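Local coordinates for reticulocyte binding protein (Streptococcus agalactiae COH1, PDB 3FAW) that probably acts as a cell-wall-anchored pullulanase, hydrolysing alpha-1,6-glucosidic branch linkages in pullulan and related alpha-glucans, at residues P153-V158 and Y205-G210; S149-S154 and D403-Y408; V581-I586 and E595-R600; S523-F528 and A535-G540. All blocks are in the same frame, centred on the assembly; numbering follows the deposited sequence.

Interaction 1 (P153-V158 and Y205-G210)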
loop_
_atom_site.group_PDB
_atom_site.type_symbol
_atom_site.label_atom_id
_atom_site.label_comp_id
_atom_site.label_asym_id
_atom_site.label_seq_id
_atom_site.Cartn_x
_atom_site.Cartn_y
_atom_site.Cartn_z
ATOM N N PRO A 153 23.074 -15.103 -11.790
ATOM C CA PRO A 153 24.335 -15.828 -11.646
ATOM C C PRO A 153 24.326 -17.297 -12.097
ATOM O O PRO A 153 25.396 -17.824 -12.390
ATOM C CB PRO A 153 24.633 -15.715 -10.144
ATOM C CG PRO A 153 23.314 -15.530 -9.507
ATOM C CD PRO A 153 22.470 -14.779 -10.485
ATOM N N SER A 154 23.156 -17.940 -12.166
ATOM C CA SER A 154 23.069 -19.360 -12.532
ATOM C C SER A 154 22.834 -19.596 -14.028
ATOM O O SER A 154 22.757 -20.745 -14.470
ATOM C CB SER A 154 21.969 -20.058 -11.724
ATOM O OG SER A 154 20.680 -19.597 -12.098
ATOM N N ALA A 155 22.727 -18.518 -14.808
ATOM C CA ALA A 155 22.482 -18.622 -16.262
ATOM C C ALA A 155 23.691 -19.146 -17.043
ATOM O O ALA A 155 24.824 -18.768 -16.757
ATOM C CB ALA A 155 22.061 -17.260 -16.826
ATOM N N ASP A 156 23.440 -20.013 -18.027
ATOM C CA ASP A 156 24.467 -20.433 -18.991
ATOM C C ASP A 156 24.709 -19.338 -20.031
ATOM O O ASP A 156 25.844 -19.111 -20.462
ATOM C CB ASP A 156 24.045 -21.708 -19.734
ATOM C CG ASP A 156 23.963 -22.920 -18.831
ATOM O OD1 ASP A 156 24.580 -22.913 -17.750
ATOM O OD2 ASP A 156 23.288 -23.894 -19.224
ATOM N N SER A 157 23.630 -18.677 -20.439
ATOM C CA SER A 157 23.711 -17.586 -21.403
ATOM C C SER A 157 22.509 -16.662 -21.260
ATOM O O SER A 157 21.433 -17.091 -20.839
ATOM C CB SER A 157 23.768 -18.144 -22.825
ATOM O OG SER A 157 22.564 -18.823 -23.148
ATOM N N VAL A 158 22.709 -15.395 -21.604
ATOM C CA VAL A 158 21.641 -14.403 -21.598
ATOM C C VAL A 158 21.703 -13.638 -22.919
ATOM O O VAL A 158 22.769 -13.166 -23.322
ATOM C CB VAL A 158 21.755 -13.443 -20.392
ATOM C CG1 VAL A 158 20.686 -12.360 -20.454
ATOM C CG2 VAL A 158 21.637 -14.221 -19.079
ATOM N N TYR A 205 14.756 -10.407 -22.191
ATOM C CA TYR A 205 15.967 -11.220 -22.052
ATOM C C TYR A 205 15.609 -12.697 -22.134
ATOM O O TYR A 205 14.708 -13.154 -21.434
ATOM C CB TYR A 205 16.658 -10.951 -20.713
ATOM C CG TYR A 205 17.369 -9.624 -20.630
ATOM C CD1 TYR A 205 18.467 -9.350 -21.444
ATOM C CD2 TYR A 205 16.957 -8.643 -19.727
ATOM C CE1 TYR A 205 19.129 -8.130 -21.367
ATOM C CE2 TYR A 205 17.617 -7.423 -19.642
ATOM C CZ TYR A 205 18.703 -7.177 -20.464
ATOM O OH TYR A 205 19.355 -5.969 -20.394
ATOM N N GLU A 206 16.316 -13.438 -22.983
ATOM C CA GLU A 206 16.175 -14.890 -23.040
ATOM C C GLU A 206 17.307 -15.556 -22.264
ATOM O O GLU A 206 18.480 -15.439 -22.633
ATOM C CB GLU A 206 16.152 -15.397 -24.485
ATOM C CG GLU A 206 15.732 -16.861 -24.597
ATOM C CD GLU A 206 15.579 -17.321 -26.036
ATOM O OE1 GLU A 206 16.566 -17.239 -26.794
ATOM O OE2 GLU A 206 14.472 -17.768 -26.403
ATOM N N ILE A 207 16.944 -16.251 -21.189
ATOM C CA ILE A 207 17.912 -16.891 -20.303
ATOM C C ILE A 207 17.922 -18.388 -20.561
ATOM O O ILE A 207 16.870 -19.015 -20.617
ATOM C CB ILE A 207 17.582 -16.625 -18.816
ATOM C CG1 ILE A 207 17.564 -15.117 -18.540
ATOM C CG2 ILE A 207 18.601 -17.311 -17.901
ATOM C CD1 ILE A 207 17.307 -14.759 -17.089
ATOM N N LYS A 208 19.116 -18.950 -20.725
ATOM C CA LYS A 208 19.279 -20.387 -20.907
ATOM C C LYS A 208 19.966 -20.993 -19.689
ATOM O O LYS A 208 21.022 -20.520 -19.263
ATOM C CB LYS A 208 20.101 -20.671 -22.164
ATOM C CG LYS A 208 20.104 -22.126 -22.600
ATOM C CD LYS A 208 20.850 -22.302 -23.914
ATOM C CE LYS A 208 20.927 -23.768 -24.327
ATOM N NZ LYS A 208 21.549 -23.938 -25.671
ATOM N N ARG A 209 19.339 -22.025 -19.125
ATOM C CA ARG A 209 19.940 -22.848 -18.073
ATOM C C ARG A 209 19.772 -24.310 -18.469
ATOM O O ARG A 209 18.713 -24.900 -18.258
ATOM C CB ARG A 209 19.267 -22.595 -16.722
ATOM C CG ARG A 209 19.616 -21.263 -16.086
ATOM C CD ARG A 209 18.922 -21.095 -14.742
ATOM N NE ARG A 209 17.470 -21.042 -14.898
ATOM C CZ ARG A 209 16.749 -19.935 -15.075
ATOM N NH1 ARG A 209 17.318 -18.736 -15.107
ATOM N NH2 ARG A 209 15.435 -20.038 -15.218
ATOM N N GLY A 210 20.815 -24.884 -19.057
ATOM C CA GLY A 210 20.742 -26.233 -19.607
ATOM C C GLY A 210 19.859 -26.278 -20.843
ATOM O O GLY A 210 20.042 -25.491 -21.774
HETATM O O HOH W 1 19.976 -17.754 -13.731
HETATM O O HOH W 2 20.270 -17.317 -23.857
#

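Interaction 2 (S149-S154 and D403-Y408)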
loop_
_atom_site.group_PDB
_atom_site.type_symbol
_atom_site.label_atom_id
_atom_site.label_comp_id
_atom_site.label_asym_id
_atom_site.label_seq_id
_atom_site.Cartn_x
_atom_site.Cartn_y
_atom_site.Cartn_z
ATOM N N SER A 149 22.459 -4.065 -18.045
ATOM C CA SER A 149 22.938 -4.978 -17.004
ATOM C C SER A 149 21.776 -5.791 -16.441
ATOM O O SER A 149 20.718 -5.232 -16.145
ATOM C CB SER A 149 23.616 -4.200 -15.873
ATOM O OG SER A 149 24.952 -3.864 -16.208
ATOM N N LEU A 150 21.982 -7.100 -16.305
ATOM C CA LEU A 150 20.998 -8.017 -15.711
ATOM C C LEU A 150 21.703 -8.998 -14.769
ATOM O O LEU A 150 22.650 -9.677 -15.172
ATOM C CB LEU A 150 20.265 -8.809 -16.798
ATOM C CG LEU A 150 19.183 -9.777 -16.292
ATOM C CD1 LEU A 150 17.919 -9.010 -15.902
ATOM C CD2 LEU A 150 18.870 -10.852 -17.320
ATOM N N TRP A 151 21.232 -9.078 -13.526
ATOM C CA TRP A 151 21.795 -10.002 -12.535
ATOM C C TRP A 151 21.141 -11.381 -12.672
ATOM O O TRP A 151 19.920 -11.502 -12.582
ATOM C CB TRP A 151 21.595 -9.442 -11.120
ATOM C CG TRP A 151 22.197 -10.273 -10.027
ATOM C CD1 TRP A 151 23.484 -10.225 -9.572
ATOM C CD2 TRP A 151 21.530 -11.265 -9.239
ATOM N NE1 TRP A 151 23.658 -11.132 -8.554
ATOM C CE2 TRP A 151 22.476 -11.785 -8.331
ATOM C CE3 TRP A 151 20.224 -11.772 -9.219
ATOM C CZ2 TRP A 151 22.157 -12.788 -7.406
ATOM C CZ3 TRP A 151 19.906 -12.765 -8.300
ATOM C CH2 TRP A 151 20.870 -13.264 -7.405
ATOM N N SER A 152 21.953 -12.413 -12.898
ATOM C CA SER A 152 21.442 -13.783 -13.075
ATOM C C SER A 152 22.581 -14.815 -13.007
ATOM O O SER A 152 22.992 -15.362 -14.027
ATOM C CB SER A 152 20.689 -13.905 -14.409
ATOM O OG SER A 152 20.053 -15.166 -14.530
ATOM N N PRO A 153 23.074 -15.103 -11.790
ATOM C CA PRO A 153 24.335 -15.828 -11.646
ATOM C C PRO A 153 24.326 -17.297 -12.097
ATOM O O PRO A 153 25.396 -17.824 -12.390
ATOM C CB PRO A 153 24.633 -15.715 -10.144
ATOM C CG PRO A 153 23.314 -15.530 -9.507
ATOM C CD PRO A 153 22.470 -14.779 -10.485
ATOM N N SER A 154 23.156 -17.940 -12.166
ATOM C CA SER A 154 23.069 -19.360 -12.532
ATOM C C SER A 154 22.834 -19.596 -14.028
ATOM O O SER A 154 22.757 -20.745 -14.470
ATOM C CB SER A 154 21.969 -20.058 -11.724
ATOM O OG SER A 154 20.680 -19.597 -12.098
ATOM N N ASP A 403 11.771 -17.078 -13.071
ATOM C CA ASP A 403 12.403 -17.331 -14.366
ATOM C C ASP A 403 13.805 -16.733 -14.459
ATOM O O ASP A 403 14.654 -17.270 -15.155
ATOM C CB ASP A 403 11.560 -16.760 -15.512
ATOM C CG ASP A 403 10.321 -17.590 -15.812
ATOM O OD1 ASP A 403 10.222 -18.743 -15.345
ATOM O OD2 ASP A 403 9.443 -17.076 -16.536
ATOM N N ILE A 404 14.038 -15.611 -13.779
ATOM C CA ILE A 404 15.306 -14.890 -13.902
ATOM C C ILE A 404 16.416 -15.634 -13.177
ATOM O O ILE A 404 17.477 -15.893 -13.742
ATOM C CB ILE A 404 15.208 -13.454 -13.341
ATOM C CG1 ILE A 404 14.127 -12.659 -14.088
ATOM C CG2 ILE A 404 16.561 -12.747 -13.444
ATOM C CD1 ILE A 404 13.881 -11.268 -13.531
ATOM N N GLU A 405 16.158 -15.962 -11.915
ATOM C CA GLU A 405 17.093 -16.718 -11.087
ATOM C C GLU A 405 16.275 -17.593 -10.150
ATOM O O GLU A 405 15.559 -17.071 -9.296
ATOM C CB GLU A 405 17.991 -15.768 -10.286
ATOM C CG GLU A 405 18.953 -16.444 -9.297
ATOM C CD GLU A 405 19.983 -17.356 -9.957
ATOM O OE1 GLU A 405 20.335 -17.141 -11.134
ATOM O OE2 GLU A 405 20.457 -18.287 -9.280
ATOM N N PRO A 406 16.364 -18.923 -10.309
ATOM C CA PRO A 406 15.553 -19.791 -9.462
ATOM C C PRO A 406 16.102 -19.889 -8.041
ATOM O O PRO A 406 17.295 -19.660 -7.813
ATOM C CB PRO A 406 15.628 -21.146 -10.173
ATOM C CG PRO A 406 16.931 -21.125 -10.883
ATOM C CD PRO A 406 17.200 -19.688 -11.251
ATOM N N ASN A 407 15.223 -20.213 -7.097
ATOM C CA ASN A 407 15.617 -20.423 -5.708
ATOM C C ASN A 407 16.436 -19.248 -5.160
ATOM O O ASN A 407 17.560 -19.436 -4.700
ATOM C CB ASN A 407 16.417 -21.727 -5.572
ATOM C CG ASN A 407 15.805 -22.876 -6.351
ATOM O OD1 ASN A 407 14.781 -23.434 -5.960
ATOM N ND2 ASN A 407 16.437 -23.239 -7.457
ATOM N N TYR A 408 15.887 -18.038 -5.224
ATOM C CA TYR A 408 16.563 -16.887 -4.617
ATOM C C TYR A 408 15.651 -15.713 -4.228
ATOM O O TYR A 408 15.602 -15.322 -3.060
ATOM C CB TYR A 408 17.694 -16.349 -5.511
ATOM C CG TYR A 408 18.307 -15.129 -4.873
ATOM C CD1 TYR A 408 19.312 -15.257 -3.921
ATOM C CD2 TYR A 408 17.824 -13.853 -5.159
ATOM C CE1 TYR A 408 19.843 -14.154 -3.297
ATOM C CE2 TYR A 408 18.341 -12.744 -4.539
ATOM C CZ TYR A 408 19.354 -12.894 -3.604
ATOM O OH TYR A 408 19.879 -11.790 -2.977
#

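Interaction 3 (V581-I586 and E595-R600)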
loop_
_atom_site.group_PDB
_atom_site.type_symbol
_atom_site.label_atom_id
_atom_site.label_comp_id
_atom_site.label_asym_id
_atom_site.label_seq_id
_atom_site.Cartn_x
_atom_site.Cartn_y
_atom_site.Cartn_z
ATOM N N VAL A 581 -21.224 1.093 5.482
ATOM C CA VAL A 581 -21.053 0.318 6.718
ATOM C C VAL A 581 -21.921 0.884 7.851
ATOM O O VAL A 581 -22.428 0.136 8.683
ATOM C CB VAL A 581 -19.566 0.241 7.149
ATOM C CG1 VAL A 581 -19.086 1.575 7.737
ATOM C CG2 VAL A 581 -19.358 -0.894 8.137
ATOM N N ILE A 582 -22.102 2.202 7.871
ATOM C CA ILE A 582 -23.033 2.835 8.808
ATOM C C ILE A 582 -24.466 2.357 8.558
ATOM O O ILE A 582 -25.158 1.967 9.494
ATOM C CB ILE A 582 -22.962 4.379 8.736
ATOM C CG1 ILE A 582 -21.692 4.878 9.429
ATOM C CG2 ILE A 582 -24.195 5.013 9.387
ATOM C CD1 ILE A 582 -21.376 6.343 9.171
ATOM N N ALA A 583 -24.895 2.375 7.295
ATOM C CA ALA A 583 -26.243 1.936 6.915
ATOM C C ALA A 583 -26.469 0.457 7.230
ATOM O O ALA A 583 -27.560 0.064 7.664
ATOM C CB ALA A 583 -26.492 2.203 5.433
ATOM N N LYS A 584 -25.436 -0.352 7.002
ATOM C CA LYS A 584 -25.466 -1.775 7.345
ATOM C C LYS A 584 -25.521 -1.984 8.854
ATOM O O LYS A 584 -26.300 -2.805 9.341
ATOM C CB LYS A 584 -24.238 -2.495 6.768
ATOM C CG LYS A 584 -24.028 -3.924 7.278
ATOM C CD LYS A 584 -25.179 -4.849 6.910
ATOM C CE LYS A 584 -24.946 -6.264 7.430
ATOM N NZ LYS A 584 -26.047 -7.190 7.041
ATOM N N SER A 585 -24.699 -1.233 9.585
ATOM C CA SER A 585 -24.571 -1.409 11.037
ATOM C C SER A 585 -25.854 -1.078 11.799
ATOM O O SER A 585 -26.220 -1.788 12.736
ATOM C CB SER A 585 -23.401 -0.584 11.573
ATOM O OG SER A 585 -22.169 -1.070 11.056
ATOM N N ILE A 586 -26.529 -0.007 11.390
ATOM C CA ILE A 586 -27.827 0.370 11.969
ATOM C C ILE A 586 -29.009 -0.323 11.277
ATOM O O ILE A 586 -30.145 -0.218 11.745
ATOM C CB ILE A 586 -28.055 1.916 11.939
ATOM C CG1 ILE A 586 -28.267 2.429 10.510
ATOM C CG2 ILE A 586 -26.892 2.638 12.603
ATOM C CD1 ILE A 586 -28.341 3.947 10.393
ATOM N N GLU A 595 -30.356 11.087 5.913
ATOM C CA GLU A 595 -30.010 12.167 6.837
ATOM C C GLU A 595 -29.368 11.641 8.131
ATOM O O GLU A 595 -28.364 12.182 8.595
ATOM C CB GLU A 595 -31.269 12.988 7.143
ATOM C CG GLU A 595 -31.085 14.164 8.096
ATOM C CD GLU A 595 -30.276 15.300 7.506
ATOM O OE1 GLU A 595 -29.926 15.243 6.308
ATOM O OE2 GLU A 595 -29.992 16.259 8.253
ATOM N N ASP A 596 -29.944 10.583 8.695
ATOM C CA ASP A 596 -29.410 9.985 9.913
ATOM C C ASP A 596 -28.026 9.392 9.665
ATOM O O ASP A 596 -27.101 9.593 10.453
ATOM C CB ASP A 596 -30.358 8.907 10.441
ATOM C CG ASP A 596 -29.934 8.370 11.794
ATOM O OD1 ASP A 596 -29.837 9.170 12.749
ATOM O OD2 ASP A 596 -29.699 7.148 11.904
ATOM N N ILE A 597 -27.893 8.661 8.563
ATOM C CA ILE A 597 -26.627 8.038 8.189
ATOM C C ILE A 597 -25.509 9.085 8.112
ATOM O O ILE A 597 -24.420 8.859 8.634
ATOM C CB ILE A 597 -26.749 7.252 6.854
ATOM C CG1 ILE A 597 -27.647 6.019 7.041
ATOM C CG2 ILE A 597 -25.372 6.812 6.358
ATOM C CD1 ILE A 597 -28.086 5.366 5.739
ATOM N N HIS A 598 -25.788 10.229 7.484
ATOM C CA HIS A 598 -24.796 11.305 7.361
ATOM C C HIS A 598 -24.507 12.009 8.692
ATOM O O HIS A 598 -23.382 12.441 8.929
ATOM C CB HIS A 598 -25.212 12.325 6.296
ATOM C CG HIS A 598 -24.960 11.863 4.894
ATOM N ND1 HIS A 598 -25.717 10.884 4.289
ATOM C CD2 HIS A 598 -24.034 12.240 3.982
ATOM C CE1 HIS A 598 -25.269 10.677 3.064
ATOM N NE2 HIS A 598 -24.248 11.488 2.852
ATOM N N ARG A 599 -25.513 12.122 9.556
ATOM C CA ARG A 599 -25.297 12.660 10.900
ATOM C C ARG A 599 -24.274 11.805 11.651
ATOM O O ARG A 599 -23.360 12.334 12.278
ATOM C CB ARG A 599 -26.618 12.757 11.676
ATOM C CG ARG A 599 -27.452 13.965 11.284
ATOM C CD ARG A 599 -28.782 14.015 12.015
ATOM N NE ARG A 599 -29.640 15.064 11.466
ATOM C CZ ARG A 599 -30.881 15.329 11.871
ATOM N NH1 ARG A 599 -31.446 14.621 12.847
ATOM N NH2 ARG A 599 -31.564 16.310 11.295
ATOM N N ARG A 600 -24.419 10.485 11.545
ATOM C CA ARG A 600 -23.466 9.535 12.126
ATOM C C ARG A 600 -22.103 9.559 11.428
ATOM O O ARG A 600 -21.067 9.445 12.081
ATOM C CB ARG A 600 -24.046 8.119 12.093
ATOM C CG ARG A 600 -25.272 7.951 12.977
ATOM C CD ARG A 600 -25.932 6.601 12.769
ATOM N NE ARG A 600 -27.105 6.424 13.623
ATOM C CZ ARG A 600 -27.072 6.084 14.915
ATOM N NH1 ARG A 600 -25.922 5.893 15.538
ATOM N NH2 ARG A 600 -28.205 5.943 15.593
#

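Interaction 4 (S523-F528 and A535-G540)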
loop_
_atom_site.group_PDB
_atom_site.type_symbol
_atom_site.label_atom_id
_atom_site.label_comp_id
_atom_site.label_asym_id
_atom_site.label_seq_id
_atom_site.Cartn_x
_atom_site.Cartn_y
_atom_site.Cartn_z
ATOM N N SER A 523 -13.529 0.116 16.820
ATOM C CA SER A 523 -14.243 0.707 17.951
ATOM C C SER A 523 -15.288 1.740 17.515
ATOM O O SER A 523 -16.378 1.801 18.090
ATOM C CB SER A 523 -13.257 1.343 18.931
ATOM O OG SER A 523 -12.389 0.367 19.482
ATOM N N LEU A 524 -14.960 2.538 16.499
ATOM C CA LEU A 524 -15.868 3.594 16.027
ATOM C C LEU A 524 -16.969 3.108 15.077
ATOM O O LEU A 524 -18.110 3.558 15.185
ATOM C CB LEU A 524 -15.082 4.727 15.356
ATOM C CG LEU A 524 -14.149 5.568 16.236
ATOM C CD1 LEU A 524 -13.732 6.842 15.497
ATOM C CD2 LEU A 524 -14.790 5.914 17.574
ATOM N N LYS A 525 -16.637 2.216 14.143
ATOM C CA LYS A 525 -17.609 1.811 13.103
ATOM C C LYS A 525 -17.477 0.372 12.574
ATOM O O LYS A 525 -17.968 0.066 11.489
ATOM C CB LYS A 525 -17.576 2.814 11.931
ATOM C CG LYS A 525 -16.183 3.238 11.460
ATOM C CD LYS A 525 -15.356 2.097 10.872
ATOM C CE LYS A 525 -15.922 1.598 9.539
ATOM N NZ LYS A 525 -14.978 0.684 8.850
ATOM N N SER A 526 -16.830 -0.499 13.346
ATOM C CA SER A 526 -16.622 -1.915 12.983
ATOM C C SER A 526 -15.611 -2.161 11.860
ATOM O O SER A 526 -15.256 -1.264 11.089
ATOM C CB SER A 526 -17.946 -2.617 12.637
ATOM O OG SER A 526 -18.350 -2.382 11.292
ATOM N N GLY A 527 -15.168 -3.413 11.795
ATOM C CA GLY A 527 -14.240 -3.898 10.777
ATOM C C GLY A 527 -13.947 -5.372 11.010
ATOM O O GLY A 527 -14.634 -6.021 11.790
ATOM N N PHE A 528 -12.926 -5.902 10.344
ATOM C CA PHE A 528 -12.555 -7.313 10.504
ATOM C C PHE A 528 -12.236 -7.636 11.973
ATOM O O PHE A 528 -11.546 -6.858 12.639
ATOM C CB PHE A 528 -11.350 -7.647 9.625
ATOM C CG PHE A 528 -10.944 -9.096 9.675
ATOM C CD1 PHE A 528 -11.581 -10.037 8.874
ATOM C CD2 PHE A 528 -9.929 -9.520 10.527
ATOM C CE1 PHE A 528 -11.212 -11.378 8.920
ATOM C CE2 PHE A 528 -9.555 -10.858 10.580
ATOM C CZ PHE A 528 -10.196 -11.788 9.771
ATOM N N ALA A 535 -21.139 -0.156 16.653
ATOM C CA ALA A 535 -19.993 0.376 17.384
ATOM C C ALA A 535 -20.312 1.810 17.823
ATOM O O ALA A 535 -21.485 2.178 17.887
ATOM C CB ALA A 535 -18.739 0.320 16.517
ATOM N N PHE A 536 -19.293 2.618 18.121
ATOM C CA PHE A 536 -19.522 3.925 18.757
ATOM C C PHE A 536 -20.499 4.842 18.007
ATOM O O PHE A 536 -21.424 5.376 18.613
ATOM C CB PHE A 536 -18.207 4.671 18.990
ATOM C CG PHE A 536 -18.333 5.832 19.944
ATOM C CD1 PHE A 536 -18.399 5.614 21.315
ATOM C CD2 PHE A 536 -18.391 7.137 19.473
ATOM C CE1 PHE A 536 -18.521 6.674 22.199
ATOM C CE2 PHE A 536 -18.510 8.208 20.355
ATOM C CZ PHE A 536 -18.580 7.977 21.717
ATOM N N ILE A 537 -20.292 5.030 16.703
ATOM C CA ILE A 537 -21.153 5.919 15.912
ATOM C C ILE A 537 -22.347 5.201 15.256
ATOM O O ILE A 537 -23.095 5.827 14.506
ATOM C CB ILE A 537 -20.354 6.711 14.830
ATOM C CG1 ILE A 537 -19.963 5.815 13.642
ATOM C CG2 ILE A 537 -19.133 7.385 15.462
ATOM C CD1 ILE A 537 -19.059 6.498 12.614
ATOM N N THR A 538 -22.523 3.910 15.543
ATOM C CA THR A 538 -23.606 3.111 14.953
ATOM C C THR A 538 -24.443 2.371 16.010
ATOM O O THR A 538 -24.984 1.290 15.747
ATOM C CB THR A 538 -23.054 2.099 13.921
ATOM O OG1 THR A 538 -22.025 1.308 14.523
ATOM C CG2 THR A 538 -22.489 2.828 12.702
ATOM N N GLY A 539 -24.542 2.959 17.201
ATOM C CA GLY A 539 -25.458 2.472 18.242
ATOM C C GLY A 539 -24.967 1.359 19.157
ATOM O O GLY A 539 -25.758 0.791 19.905
ATOM N N GLY A 540 -23.673 1.048 19.115
ATOM C CA GLY A 540 -23.098 0.025 19.996
ATOM C C GLY A 540 -22.190 0.634 21.056
ATOM O O GLY A 540 -21.109 1.121 20.723
#

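Interaction 1 (P153-V158 and Y205-G210)
Val158 CG1 comes at a slant to the Tyr205 ring, 3.9 Å from Tyr205 CD1, while the Asp156 carboxylate is met from above its plane: Gly210 N donates to Asp156 OD2 over 2.7 Å, standing 40° out of that plane. The third flat group, the Arg209 guanidinium, bonds through NH2 to Asp403 O and through NH1 to a water. With CG turned beside the backbone N (chi1 -66°), Asp156 sends its carboxylate to the backbone N of Gly210, just past the end of strand 202-209. Asp156 also belongs to a classic beta bulge, at the start of the antiparallel pairing of strands 157-164 and 202-209 in the carbohydrate-binding module 48 domain. Asp156 and Ser157 together face Lys208: Asp156 N gives Lys208 O a bond of 2.8 Å, and Ser157 N adds a weak one to the same oxygen, at 3.4 Å. Lys208 N returns an almost straight bond (174°) to Ser157 O, 3.0 Å away. One step on, Val158 and Ile207 form a non-hydrogen-bonded pair with both side chains on the buried face, where Ala155 CB also rests 3.6 Å from Ile207 CG2. Across the other face a water hydrogen-bonds Ser157 OG at 2.8 Å and donates to Glu206 O at 2.9 Å.

Interaction 2 (S149-S154 and D403-Y408)
Trp151 and Tyr408 make the aromatic part of this contact, an edge-to-face pair with ring centroids 5.0 Å apart and planes at 53°. The CH2 corner of the indole stands over the centre of the phenol ring, 3.8 Å from Tyr408 CD2. On one face of the indole sits the pyrrolidine of Pro153, two residues on, with Pro153 CD 3.5 Å above the ring plane. Both rings are tethered by their polar atoms: Trp151 NE1 bonds to Tyr129 O, Tyr408 OH to Asp126 and to the backbone of Met433.

Polar contacts gather round Glu405. Ser154 N donates to Glu405 OE1 at 3.1 Å and 156°, arriving on the syn side, somewhat out of the carboxylate plane. The other oxygen, OE2, makes a salt bridge with Lys125, so the group is gripped from two parts of the chain. Here the end of strand 146-151 in the carbohydrate-binding module 48 domain meets a loop of the alpha-amylase-type catalytic barrel domain, the loop that follows helix 399-402; the contact is a domain interface. A second polar approach brings Ser152 OG to 2.8 Å from Ile404 O.

Van der Waals contacts close the rest of the joint. Glu405 CG, anti to the backbone N, lies 3.9 Å from Trp151 CZ3; a bend at chi2 (63°) then carries Glu405 OE1 to 3.2 Å from Pro153 CD. Ile404 presents its CG2 branch to the carbonyl oxygen of Trp151.

Interaction 3 (V581-I586 and E595-R600)
Ile597 divides at CB into two branches that touch different residues of helix 578-586. The CG2 methyl meets Ile582 CG2 at 3.7 Å, the two side chains running antiparallel past one another. The longer branch, set opposite the carbonyl carbon by chi1 of -68°, first passes Ile586, whose CD1 lies 4.0 Å from Ile597 CG1. Its tip then settles on the small side chain of the facing helix, with Ile597 CD1 3.6 Å from Ala583 CB.

One turn further along, the aliphatic part of Arg600 continues the apolar surface, its CD 4.1 Å from Ile582 CG2. The guanidinium offers one face to Ile586, whose CG2 methyl lies toward the rim, 3.9 Å from Arg600 NE. At the edge of the same group, within its plane, Arg600 NE forms a salt bridge to Asp596 OD2 at 3.2 Å, a nearly straight bond of 166° between successive turns of one helix. NH1 adds a bond to Ile537 O, so the flat group is held at two of its nitrogens while a methyl packs on its face.

The segments pass 9.7 Å apart at their axes with N-to-C directions 111° apart, a steep crossing: a crosswise packing of two helices, consecutive in the chain between barrel strands 566-568 and 614-618, in the helical layer around the catalytic (beta/alpha)8 barrel.

Interaction 4 (S523-F528 and A535-G540)
Ser523 and Leu524 use their carbonyl oxygens to hold the returning chain by backbone hydrogen bonds. Phe536 N donates to Ser523 O at 3.0 Å, and Ile537 N donates to Leu524 O at the same distance and 174°; both donors lie in the carbonyl plane of their acceptor. Two consecutive carbonyls at the end of helix 518-525 thus find partners in a loop. That loop keeps its own shape through Ala535, whose N bonds to Thr538 OG1 at 2.7 Å and whose O takes Thr538 N and Gly540 N from opposite faces.

The helix follows strand 513-516 of the catalytic (beta/alpha)8 barrel; at Ser526 the chain turns out of it with positive phi (72°), and residues 535-540 fold back against its last turn. Helix 590-609 backs the junction, with Met607 touching Leu524, Phe536 and Ile537.

Side-chain packing flanks the backbone bonds. Leu524 runs alongside Phe536, both side chains heading in one direction, with Leu524 CD2 3.9 Å from Phe536 CB. The Ala535 methyl packs on the carbonyl oxygens of Ser523 and Leu524, its CB 3.2 Å from Ser523 O, and Ile537 CD1 approaches Lys525 CB at 4.0 Å.

A charged group completes the corner. Lys525 CG lies between the backbone N and the carbonyl carbon (chi1 44°), and the chain bends again at chi2 and chi3, curling round until Lys525 NZ donates to Ser526 O at 3.0 Å.

How the interactions relate
Interactions 1 and 2 share Pro153 and Ser154 and lie on the same side of the chain's centre: the first pairs strands within the carbohydrate-binding module and is partly solvent-exposed, the second is buried and joins that module to the catalytic domain. Arg209 ties them directly through Asp403. Interactions 3 and 4, both buried, are about 50 to 60 Å away between centres, on the opposite side of the chain's centre, and are linked by Arg600 to Ile537 O. Chemistry follows place: backbone pairing in interaction 1, rings and a shared carboxylate at the domain boundary in interaction 2, branched aliphatic packing between helices in interaction 3, and backbone bonds at a helix end in interaction 4.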